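Local coordinates for Hit-like protein involved in cell-cycle regulation (Bartonella henselae, PDB 3LB5) that probably binds nucleotides as a histidine triad (HINT-like) protein and may take part in cell-cycle regulation, at residues K34-E39 against D50-M55; V43-D48 against E152-I157; T65-K70 against F85-A90. All coordinates share one frame; numbering follows the deposited sequence.

All three contacts are buried and apolar where their segments meet, and each brings a helix against the same antiparallel sheet. Contact 1 sets helix 31-36 on strand 51-55, on the sheet face opposite helix 81-101; an aromatic ring close to the bound unknown ligand takes part, and a salt-bridge network lies behind the helix end. Contact 2 joins the edge strand 44-47 to the C-terminal helix, using valine, alanine and isoleucine at a bulged corner. Contact 3, the most central, lays helix 81-101 along strand 65-69 with valine, proline and alanine. Strand 51-55 lies between the other two, so backbone pairs link contact 1 to both, while a Lys70-Glu47 salt bridge joins contacts 2 and 3.

Contact 1. Residues K34-E39 against D50-M55; sequences KLIRNE and DVIAFM
Glu39 OE2 is gripped by Lys34 NZ and Arg37 NH2, just behind the helix end from which Leu35 and Ile36 reach across to Ile52 and Phe54. Lys34 NZ stands 2.7 Å from Glu39 OE2, above the carboxylate plane, and Arg37 NH2 meets that oxygen from the other face. The second carboxylate oxygen, Glu39 OE1, takes an almost straight bond (179°) from Arg37 NE at 2.8 Å, so this side-on, two-nitrogen grip fixes the rotation of the carboxylate. Long charged chains suit this outer side. The helix stops in a Schellman motif, with Glu39 N bonded to Lys34 O and Asn38 N to Leu35 O; Asn38 occupies the C-prime position with positive phi, which asparagine tolerates better than most residues. On the inner side, helix 31-36 packs on a face of the HIT-domain sheet. Leu35 suits the place because its fork serves two strand residues, and CG opposite the backbone nitrogen (chi1 -178°) carries that fork out to the strand. Leu35 CD1 sits over the centre of the Phe54 ring, 3.6 Å from the centroid and 11° off the normal, a CH-pi contact. Leu35 CD2 lies alongside Ile52 CD1 at 3.8 Å. Ile52 CD1 also meets Ile36 CG1 at 4.0 Å. Phe54 packs edge-to-face with Phe32, and its side chain comes within about 4 Å of the bound unknown ligand, consistent with a place in the pocket wall.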
loop_
_atom_site.group_PDB
_atom_site.type_symbol
_atom_site.label_atom_id
_atom_site.label_comp_id
_atom_site.label_asym_id
_atom_site.label_seq_id
_atom_site.Cartn_x
_atom_site.Cartn_y
_atom_site.Cartn_z
ATOM N N LYS B 34 6.125 7.976 -19.530
ATOM C CA LYS B 34 6.679 9.186 -20.179
ATOM C C LYS B 34 7.614 9.944 -19.230
ATOM O O LYS B 34 8.662 10.390 -19.651
ATOM C CB LYS B 34 5.563 10.100 -20.706
ATOM C CG LYS B 34 4.838 9.550 -21.906
ATOM C CD LYS B 34 3.920 10.629 -22.537
ATOM C CE LYS B 34 3.999 10.637 -24.043
ATOM N NZ LYS B 34 5.337 11.093 -24.549
ATOM N N LEU B 35 7.243 10.062 -17.950
ATOM C CA LEU B 35 8.107 10.655 -16.906
ATOM C C LEU B 35 9.445 9.895 -16.804
ATOM O O LEU B 35 10.525 10.500 -16.823
ATOM C CB LEU B 35 7.366 10.603 -15.545
ATOM C CG LEU B 35 7.960 11.181 -14.242
ATOM C CD1 LEU B 35 6.834 11.436 -13.216
ATOM C CD2 LEU B 35 9.030 10.268 -13.635
ATOM N N ILE B 36 9.356 8.569 -16.704
ATOM C CA ILE B 36 10.548 7.702 -16.607
ATOM C C ILE B 36 11.495 7.929 -17.780
ATOM O O ILE B 36 12.702 8.011 -17.576
ATOM C CB ILE B 36 10.159 6.220 -16.511
ATOM C CG1 ILE B 36 9.413 5.974 -15.184
ATOM C CG2 ILE B 36 11.414 5.280 -16.698
ATOM C CD1 ILE B 36 8.537 4.705 -15.180
ATOM N N ARG B 37 10.955 8.024 -18.994
ATOM C CA ARG B 37 11.759 8.302 -20.196
ATOM C C ARG B 37 12.145 9.766 -20.397
ATOM O O ARG B 37 12.710 10.116 -21.443
ATOM C CB ARG B 37 11.048 7.805 -21.458
ATOM C CG ARG B 37 10.844 6.292 -21.550
ATOM C CD ARG B 37 10.411 5.886 -22.961
ATOM N NE ARG B 37 9.200 6.608 -23.351
ATOM C CZ ARG B 37 7.960 6.180 -23.139
ATOM N NH1 ARG B 37 7.751 4.991 -22.557
ATOM N NH2 ARG B 37 6.932 6.951 -23.508
ATOM N N ASN B 38 11.836 10.627 -19.426
ATOM C CA ASN B 38 12.248 12.031 -19.483
ATOM C C ASN B 38 11.537 12.832 -20.567
ATOM O O ASN B 38 12.102 13.788 -21.143
ATOM C CB ASN B 38 13.777 12.111 -19.631
ATOM C CG ASN B 38 14.484 11.501 -18.445
ATOM O OD1 ASN B 38 14.314 11.972 -17.319
ATOM N ND2 ASN B 38 15.266 10.440 -18.677
ATOM N N GLU B 39 10.301 12.436 -20.860
ATOM C CA GLU B 39 9.535 13.110 -21.905
ATOM C C GLU B 39 8.611 14.170 -21.328
ATOM O O GLU B 39 8.122 15.029 -22.061
ATOM C CB GLU B 39 8.744 12.103 -22.746
ATOM C CG GLU B 39 9.631 11.132 -23.500
ATOM C CD GLU B 39 8.865 9.924 -23.997
ATOM O OE1 GLU B 39 9.479 9.059 -24.645
ATOM O OE2 GLU B 39 7.637 9.858 -23.773
ATOM N N ASP B 50 16.230 1.754 -9.482
ATOM C CA ASP B 50 14.990 1.006 -9.635
ATOM C C ASP B 50 13.716 1.835 -9.455
ATOM O O ASP B 50 12.644 1.402 -9.856
ATOM C CB ASP B 50 14.976 -0.177 -8.673
ATOM C CG ASP B 50 16.078 -1.185 -8.979
ATOM O OD1 ASP B 50 16.249 -1.525 -10.145
ATOM O OD2 ASP B 50 16.799 -1.619 -8.063
ATOM N N VAL B 51 13.812 3.000 -8.829
ATOM C CA VAL B 51 12.574 3.734 -8.526
ATOM C C VAL B 51 12.735 5.224 -8.635
ATOM O O VAL B 51 13.849 5.751 -8.563
ATOM C CB VAL B 51 12.036 3.443 -7.080
ATOM C CG1 VAL B 51 11.998 1.955 -6.761
ATOM C CG2 VAL B 51 12.851 4.172 -6.038
ATOM N N ILE B 52 11.603 5.906 -8.746
ATOM C CA ILE B 52 11.566 7.338 -8.700
ATOM C C ILE B 52 10.471 7.707 -7.742
ATOM O O ILE B 52 9.398 7.129 -7.794
ATOM C CB ILE B 52 11.236 7.964 -10.065
ATOM C CG1 ILE B 52 12.210 7.493 -11.151
ATOM C CG2 ILE B 52 11.314 9.480 -9.957
ATOM C CD1 ILE B 52 11.735 7.866 -12.563
ATOM N N ALA B 53 10.765 8.661 -6.863
ATOM C CA ALA B 53 9.761 9.241 -5.978
ATOM C C ALA B 53 9.616 10.696 -6.331
ATOM O O ALA B 53 10.613 11.410 -6.472
ATOM C CB ALA B 53 10.156 9.070 -4.487
ATOM N N PHE B 54 8.372 11.151 -6.455
ATOM C CA PHE B 54 8.116 12.459 -7.021
ATOM C C PHE B 54 6.786 12.998 -6.480
ATOM O O PHE B 54 5.954 12.247 -5.980
ATOM C CB PHE B 54 8.137 12.405 -8.568
ATOM C CG PHE B 54 7.085 11.491 -9.165
ATOM C CD1 PHE B 54 5.855 12.012 -9.600
ATOM C CD2 PHE B 54 7.326 10.120 -9.312
ATOM C CE1 PHE B 54 4.863 11.175 -10.170
ATOM C CE2 PHE B 54 6.332 9.266 -9.878
ATOM C CZ PHE B 54 5.094 9.805 -10.308
ATOM N N MET B 55 6.642 14.308 -6.532
ATOM C CA MET B 55 5.479 14.972 -5.975
ATOM C C MET B 55 4.242 14.713 -6.820
ATOM O O MET B 55 4.287 14.816 -8.056
ATOM C CB MET B 55 5.742 16.481 -5.858
ATOM C CG MET B 55 7.012 16.852 -5.061
ATOM S SD MET B 55 7.155 15.971 -3.494
ATOM C CE MET B 55 5.737 16.693 -2.645
#

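Contact 2. Residues V43-D48 against E152-I157; sequences VRVYED and ENAKKI
Val45 and Ala154 touch where the edge of the sheet meets the C-terminal helix, and together with Ile157 they supply most of the buried surface. Val45 CG1 lies 3.6 Å from Ala154 CB and nearly as close to Ala154 CA, so the valine branch rests on the helix backbone as well as on its methyl. The single methyl of alanine permits this: the two backbones approach to 5.6 Å between Val45 CA and Ala154 CA. Ala154 CB also receives Val43 CG1, again at 3.6 Å; with chi1 at -179°, Val43 carries that branch opposite its own nitrogen and out to the helix. One methyl is thus shared by two valines of the same strand region. At Val45 the chain turns a corner, and Val45 and Tyr46 both face Ala53 in a classic beta bulge, an irregularity in the outermost strand, 44-47, of the HIT-domain sheet. One turn on from Ala154, Ile157 crosses Val45 at a slant, its CG2 meeting Val45 CB at 3.9 Å and Val45 CG2 at 4.1 Å. Branched aliphatic residues suit this seam, since their methyls project in several directions from short stems. Arg44 points away from the helix, and its NH1 forms a salt bridge with Glu47 OE2 at 3.1 Å, while the backbone oxygen of Arg44 accepts a hydrogen bond from Arg158 NH1 of the helix.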
loop_
_atom_site.group_PDB
_atom_site.type_symbol
_atom_site.label_atom_id
_atom_site.label_comp_id
_atom_site.label_asym_id
_atom_site.label_seq_id
_atom_site.Cartn_x
_atom_site.Cartn_y
_atom_site.Cartn_z
ATOM N N VAL B 43 8.795 16.618 -10.281
ATOM C CA VAL B 43 9.490 17.195 -9.156
ATOM C C VAL B 43 9.894 15.990 -8.329
ATOM O O VAL B 43 9.100 15.457 -7.551
ATOM C CB VAL B 43 8.592 18.183 -8.355
ATOM C CG1 VAL B 43 9.383 18.791 -7.202
ATOM C CG2 VAL B 43 8.069 19.275 -9.270
ATOM N N ARG B 44 11.119 15.538 -8.553
ATOM C CA ARG B 44 11.596 14.303 -7.960
ATOM C C ARG B 44 12.214 14.581 -6.591
ATOM O O ARG B 44 12.939 15.555 -6.425
ATOM C CB ARG B 44 12.638 13.661 -8.878
ATOM C CG ARG B 44 12.113 13.383 -10.289
ATOM C CD ARG B 44 13.086 12.550 -11.127
ATOM N NE ARG B 44 12.523 12.370 -12.464
ATOM C CZ ARG B 44 12.956 11.498 -13.368
ATOM N NH1 ARG B 44 13.991 10.698 -13.112
ATOM N NH2 ARG B 44 12.355 11.435 -14.541
ATOM N N VAL B 45 11.912 13.724 -5.622
ATOM C CA VAL B 45 12.494 13.837 -4.290
ATOM C C VAL B 45 13.586 12.784 -4.041
ATOM O O VAL B 45 14.478 13.001 -3.235
ATOM C CB VAL B 45 11.419 13.810 -3.166
ATOM C CG1 VAL B 45 10.462 14.992 -3.311
ATOM C CG2 VAL B 45 10.622 12.520 -3.158
ATOM N N TYR B 46 13.518 11.661 -4.738
ATOM C CA TYR B 46 14.449 10.555 -4.522
ATOM C C TYR B 46 14.434 9.674 -5.764
ATOM O O TYR B 46 13.417 9.574 -6.459
ATOM C CB TYR B 46 14.066 9.743 -3.254
ATOM C CG TYR B 46 14.822 8.429 -3.066
ATOM C CD1 TYR B 46 16.117 8.416 -2.563
ATOM C CD2 TYR B 46 14.228 7.205 -3.384
ATOM C CE1 TYR B 46 16.822 7.220 -2.395
ATOM C CE2 TYR B 46 14.929 5.993 -3.228
ATOM C CZ TYR B 46 16.227 6.017 -2.730
ATOM O OH TYR B 46 16.938 4.840 -2.557
ATOM N N GLU B 47 15.576 9.045 -6.032
ATOM C CA GLU B 47 15.741 8.184 -7.182
ATOM C C GLU B 47 16.928 7.237 -6.935
ATOM O O GLU B 47 17.932 7.640 -6.376
ATOM C CB GLU B 47 15.990 9.062 -8.416
ATOM C CG GLU B 47 16.059 8.329 -9.737
ATOM C CD GLU B 47 16.182 9.254 -10.946
ATOM O OE1 GLU B 47 16.414 8.709 -12.039
ATOM O OE2 GLU B 47 16.026 10.500 -10.814
ATOM N N ASP B 48 16.768 5.975 -7.304
ATOM C CA ASP B 48 17.891 5.055 -7.399
ATOM C C ASP B 48 17.773 4.298 -8.727
ATOM O O ASP B 48 17.024 4.720 -9.597
ATOM C CB ASP B 48 17.980 4.147 -6.160
ATOM C CG ASP B 48 16.761 3.253 -5.962
ATOM O OD1 ASP B 48 16.041 2.909 -6.938
ATOM O OD2 ASP B 48 16.542 2.843 -4.787
ATOM N N GLU B 152 9.172 23.554 -3.221
ATOM C CA GLU B 152 9.383 23.908 -1.823
ATOM C C GLU B 152 9.064 22.708 -0.917
ATOM O O GLU B 152 9.773 22.449 0.053
ATOM C CB GLU B 152 8.572 25.159 -1.471
ATOM C CG GLU B 152 7.873 25.147 -0.124
ATOM C CD GLU B 152 6.645 26.046 -0.112
ATOM O OE1 GLU B 152 5.653 25.674 0.552
ATOM O OE2 GLU B 152 6.659 27.106 -0.783
ATOM N N ASN B 153 8.022 21.960 -1.269
ATOM C CA ASN B 153 7.662 20.748 -0.531
ATOM C C ASN B 153 8.661 19.617 -0.751
ATOM O O ASN B 153 9.002 18.883 0.194
ATOM C CB ASN B 153 6.221 20.325 -0.849
ATOM C CG ASN B 153 5.192 21.294 -0.284
ATOM O OD1 ASN B 153 5.493 22.047 0.628
ATOM N ND2 ASN B 153 3.981 21.267 -0.812
ATOM N N ALA B 154 9.150 19.502 -1.985
ATOM C CA ALA B 154 10.185 18.517 -2.328
ATOM C C ALA B 154 11.473 18.719 -1.524
ATOM O O ALA B 154 12.068 17.759 -1.037
ATOM C CB ALA B 154 10.489 18.554 -3.831
ATOM N N LYS B 155 11.892 19.976 -1.391
ATOM C CA LYS B 155 13.126 20.320 -0.672
ATOM C C LYS B 155 13.097 19.840 0.784
ATOM O O LYS B 155 14.072 19.265 1.264
ATOM C CB LYS B 155 13.405 21.831 -0.775
ATOM N N LYS B 156 11.958 20.038 1.448
ATOM C CA LYS B 156 11.710 19.556 2.814
ATOM C C LYS B 156 11.860 18.041 2.931
ATOM O O LYS B 156 12.473 17.519 3.871
ATOM C CB LYS B 156 10.287 19.924 3.243
ATOM C CG LYS B 156 10.039 21.386 3.548
ATOM C CD LYS B 156 8.535 21.621 3.567
ATOM C CE LYS B 156 8.103 22.575 4.641
ATOM N NZ LYS B 156 6.620 22.463 4.878
ATOM N N ILE B 157 11.262 17.340 1.975
ATOM C CA ILE B 157 11.343 15.896 1.908
ATOM C C ILE B 157 12.798 15.472 1.636
ATOM O O ILE B 157 13.323 14.581 2.313
ATOM C CB ILE B 157 10.354 15.345 0.845
ATOM C CG1 ILE B 157 8.906 15.668 1.269
ATOM C CG2 ILE B 157 10.534 13.851 0.669
ATOM C CD1 ILE B 157 7.849 15.452 0.180
#

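Contact 3. Residues T65-K70 against F85-A90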
loop_
_atom_site.group_PDB
_atom_site.type_symbol
_atom_site.label_atom_id
_atom_site.label_comp_id
_atom_site.label_asym_id
_atom_site.label_seq_id
_atom_site.Cartn_x
_atom_site.Cartn_y
_atom_site.Cartn_z
ATOM N N THR B 65 3.379 12.310 -1.907
ATOM C CA THR B 65 4.433 11.815 -2.784
ATOM C C THR B 65 4.011 10.489 -3.415
ATOM O O THR B 65 3.289 9.678 -2.789
ATOM C CB THR B 65 5.738 11.624 -1.986
ATOM O OG1 THR B 65 6.046 12.827 -1.271
ATOM C CG2 THR B 65 6.940 11.253 -2.911
ATOM N N LEU B 66 4.470 10.277 -4.655
ATOM C CA LEU B 66 4.242 9.026 -5.359
ATOM C C LEU B 66 5.559 8.270 -5.501
ATOM O O LEU B 66 6.610 8.878 -5.741
ATOM C CB LEU B 66 3.650 9.296 -6.745
ATOM C CG LEU B 66 2.361 10.108 -6.768
ATOM C CD1 LEU B 66 1.851 10.271 -8.199
ATOM C CD2 LEU B 66 1.328 9.427 -5.910
ATOM N N VAL B 67 5.505 6.950 -5.373
ATOM C CA VAL B 67 6.715 6.129 -5.613
ATOM C C VAL B 67 6.396 5.149 -6.743
ATOM O O VAL B 67 5.375 4.443 -6.679
ATOM C CB VAL B 67 7.114 5.333 -4.368
ATOM C CG1 VAL B 67 8.196 4.269 -4.699
ATOM C CG2 VAL B 67 7.647 6.280 -3.273
ATOM N N ILE B 68 7.240 5.147 -7.784
ATOM C CA ILE B 68 7.042 4.223 -8.924
ATOM C C ILE B 68 8.289 3.393 -9.203
ATOM O O ILE B 68 9.413 3.887 -9.030
ATOM C CB ILE B 68 6.636 4.957 -10.268
ATOM C CG1 ILE B 68 7.739 5.908 -10.763
ATOM C CG2 ILE B 68 5.269 5.655 -10.168
ATOM C CD1 ILE B 68 7.381 6.554 -12.163
ATOM N N PRO B 69 8.101 2.150 -9.707
ATOM C CA PRO B 69 9.234 1.448 -10.298
ATOM C C PRO B 69 9.621 2.092 -11.651
ATOM O O PRO B 69 8.782 2.653 -12.350
ATOM C CB PRO B 69 8.684 0.039 -10.510
ATOM C CG PRO B 69 7.197 0.286 -10.790
ATOM C CD PRO B 69 6.823 1.429 -9.918
ATOM N N LYS B 70 10.884 1.987 -12.025
ATOM C CA LYS B 70 11.302 2.424 -13.342
ATOM C C LYS B 70 10.935 1.312 -14.334
ATOM O O LYS B 70 10.739 1.569 -15.538
ATOM C CB LYS B 70 12.808 2.681 -13.341
ATOM C CG LYS B 70 13.203 3.981 -12.652
ATOM C CD LYS B 70 14.709 4.189 -12.744
ATOM C CE LYS B 70 15.084 5.621 -12.344
ATOM N NZ LYS B 70 16.554 5.860 -12.295
ATOM N N PHE B 85 10.603 -5.301 -4.273
ATOM C CA PHE B 85 11.519 -5.132 -3.158
ATOM C C PHE B 85 12.086 -3.717 -3.089
ATOM O O PHE B 85 11.869 -3.023 -2.091
ATOM C CB PHE B 85 12.593 -6.245 -3.146
ATOM C CG PHE B 85 12.008 -7.634 -3.153
ATOM C CD1 PHE B 85 10.779 -7.895 -2.539
ATOM C CD2 PHE B 85 12.674 -8.684 -3.792
ATOM C CE1 PHE B 85 10.223 -9.169 -2.560
ATOM C CE2 PHE B 85 12.125 -9.968 -3.811
ATOM C CZ PHE B 85 10.904 -10.209 -3.191
ATOM N N PRO B 86 12.766 -3.252 -4.158
ATOM C CA PRO B 86 13.204 -1.857 -4.110
ATOM C C PRO B 86 12.055 -0.861 -4.024
ATOM O O PRO B 86 12.240 0.220 -3.477
ATOM C CB PRO B 86 13.998 -1.678 -5.415
ATOM C CG PRO B 86 13.542 -2.752 -6.290
ATOM C CD PRO B 86 13.296 -3.925 -5.360
ATOM N N VAL B 87 10.883 -1.207 -4.553
ATOM C CA VAL B 87 9.715 -0.302 -4.438
ATOM C C VAL B 87 9.304 -0.128 -2.976
ATOM O O VAL B 87 9.185 0.992 -2.497
ATOM C CB VAL B 87 8.523 -0.740 -5.326
ATOM C CG1 VAL B 87 7.212 0.036 -4.975
ATOM C CG2 VAL B 87 8.885 -0.512 -6.841
ATOM N N ILE B 88 9.122 -1.237 -2.268
ATOM C CA ILE B 88 8.627 -1.158 -0.899
ATOM C C ILE B 88 9.671 -0.529 0.030
ATOM O O ILE B 88 9.314 0.208 0.953
ATOM C CB ILE B 88 8.123 -2.535 -0.372
ATOM C CG1 ILE B 88 7.174 -2.321 0.819
ATOM C CG2 ILE B 88 9.282 -3.461 0.033
ATOM C CD1 ILE B 88 5.944 -1.497 0.496
ATOM N N LYS B 89 10.952 -0.806 -0.211
ATOM C CA LYS B 89 12.023 -0.143 0.533
ATOM C C LYS B 89 11.927 1.379 0.410
ATOM O O LYS B 89 12.061 2.113 1.403
ATOM C CB LYS B 89 13.392 -0.655 0.081
ATOM C CG LYS B 89 14.575 0.232 0.474
ATOM C CD LYS B 89 15.908 -0.530 0.454
ATOM C CE LYS B 89 16.351 -0.835 -0.972
ATOM N NZ LYS B 89 17.723 -1.455 -0.980
ATOM N N ALA B 90 11.703 1.850 -0.817
ATOM C CA ALA B 90 11.609 3.275 -1.088
ATOM C C ALA B 90 10.297 3.842 -0.516
ATOM O O ALA B 90 10.264 4.960 -0.004
ATOM C CB ALA B 90 11.713 3.508 -2.599
#
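Val87 faces Val67 and Pro69 across a helix-on-sheet packing of the HIT fold, in which helix 81-101 covers one side of the antiparallel sheet. The short segments run nearly antiparallel, at 165°, with their axes 8.4 Å apart at closest approach. Followed outward, the side chain of Val87 starts at a CB that stands back from the strand, 5.1 Å from Val67 CG1. From there it forks over two strand residues. Val87 CG1, opposite the backbone nitrogen (chi1 168°), extends to Val67 CG1 at a loose 4.4 Å. Val87 CG2 crosses the Pro69 ring at a slant and comes to 3.7 Å from Pro69 CB and 4.0 Å from Pro69 CA. Valine suits the position because its two methyls serve both neighbours, and Pro69 offers a compact apolar ring at the end of the strand, where its missing N-H probably costs little. On the helix side Ala90, three residues further on, is small enough to let Val67 lie close to the helix. Ile88 points away from the strand and packs on Leu84 of the second subunit, where the Phe85 rings of the two subunits also meet, so the same helix serves both the core and the dimer interface. Val67 CG1 faces both helix residues, 4.1 Å from Val87 O and 4.2 Å from Ala90 CB.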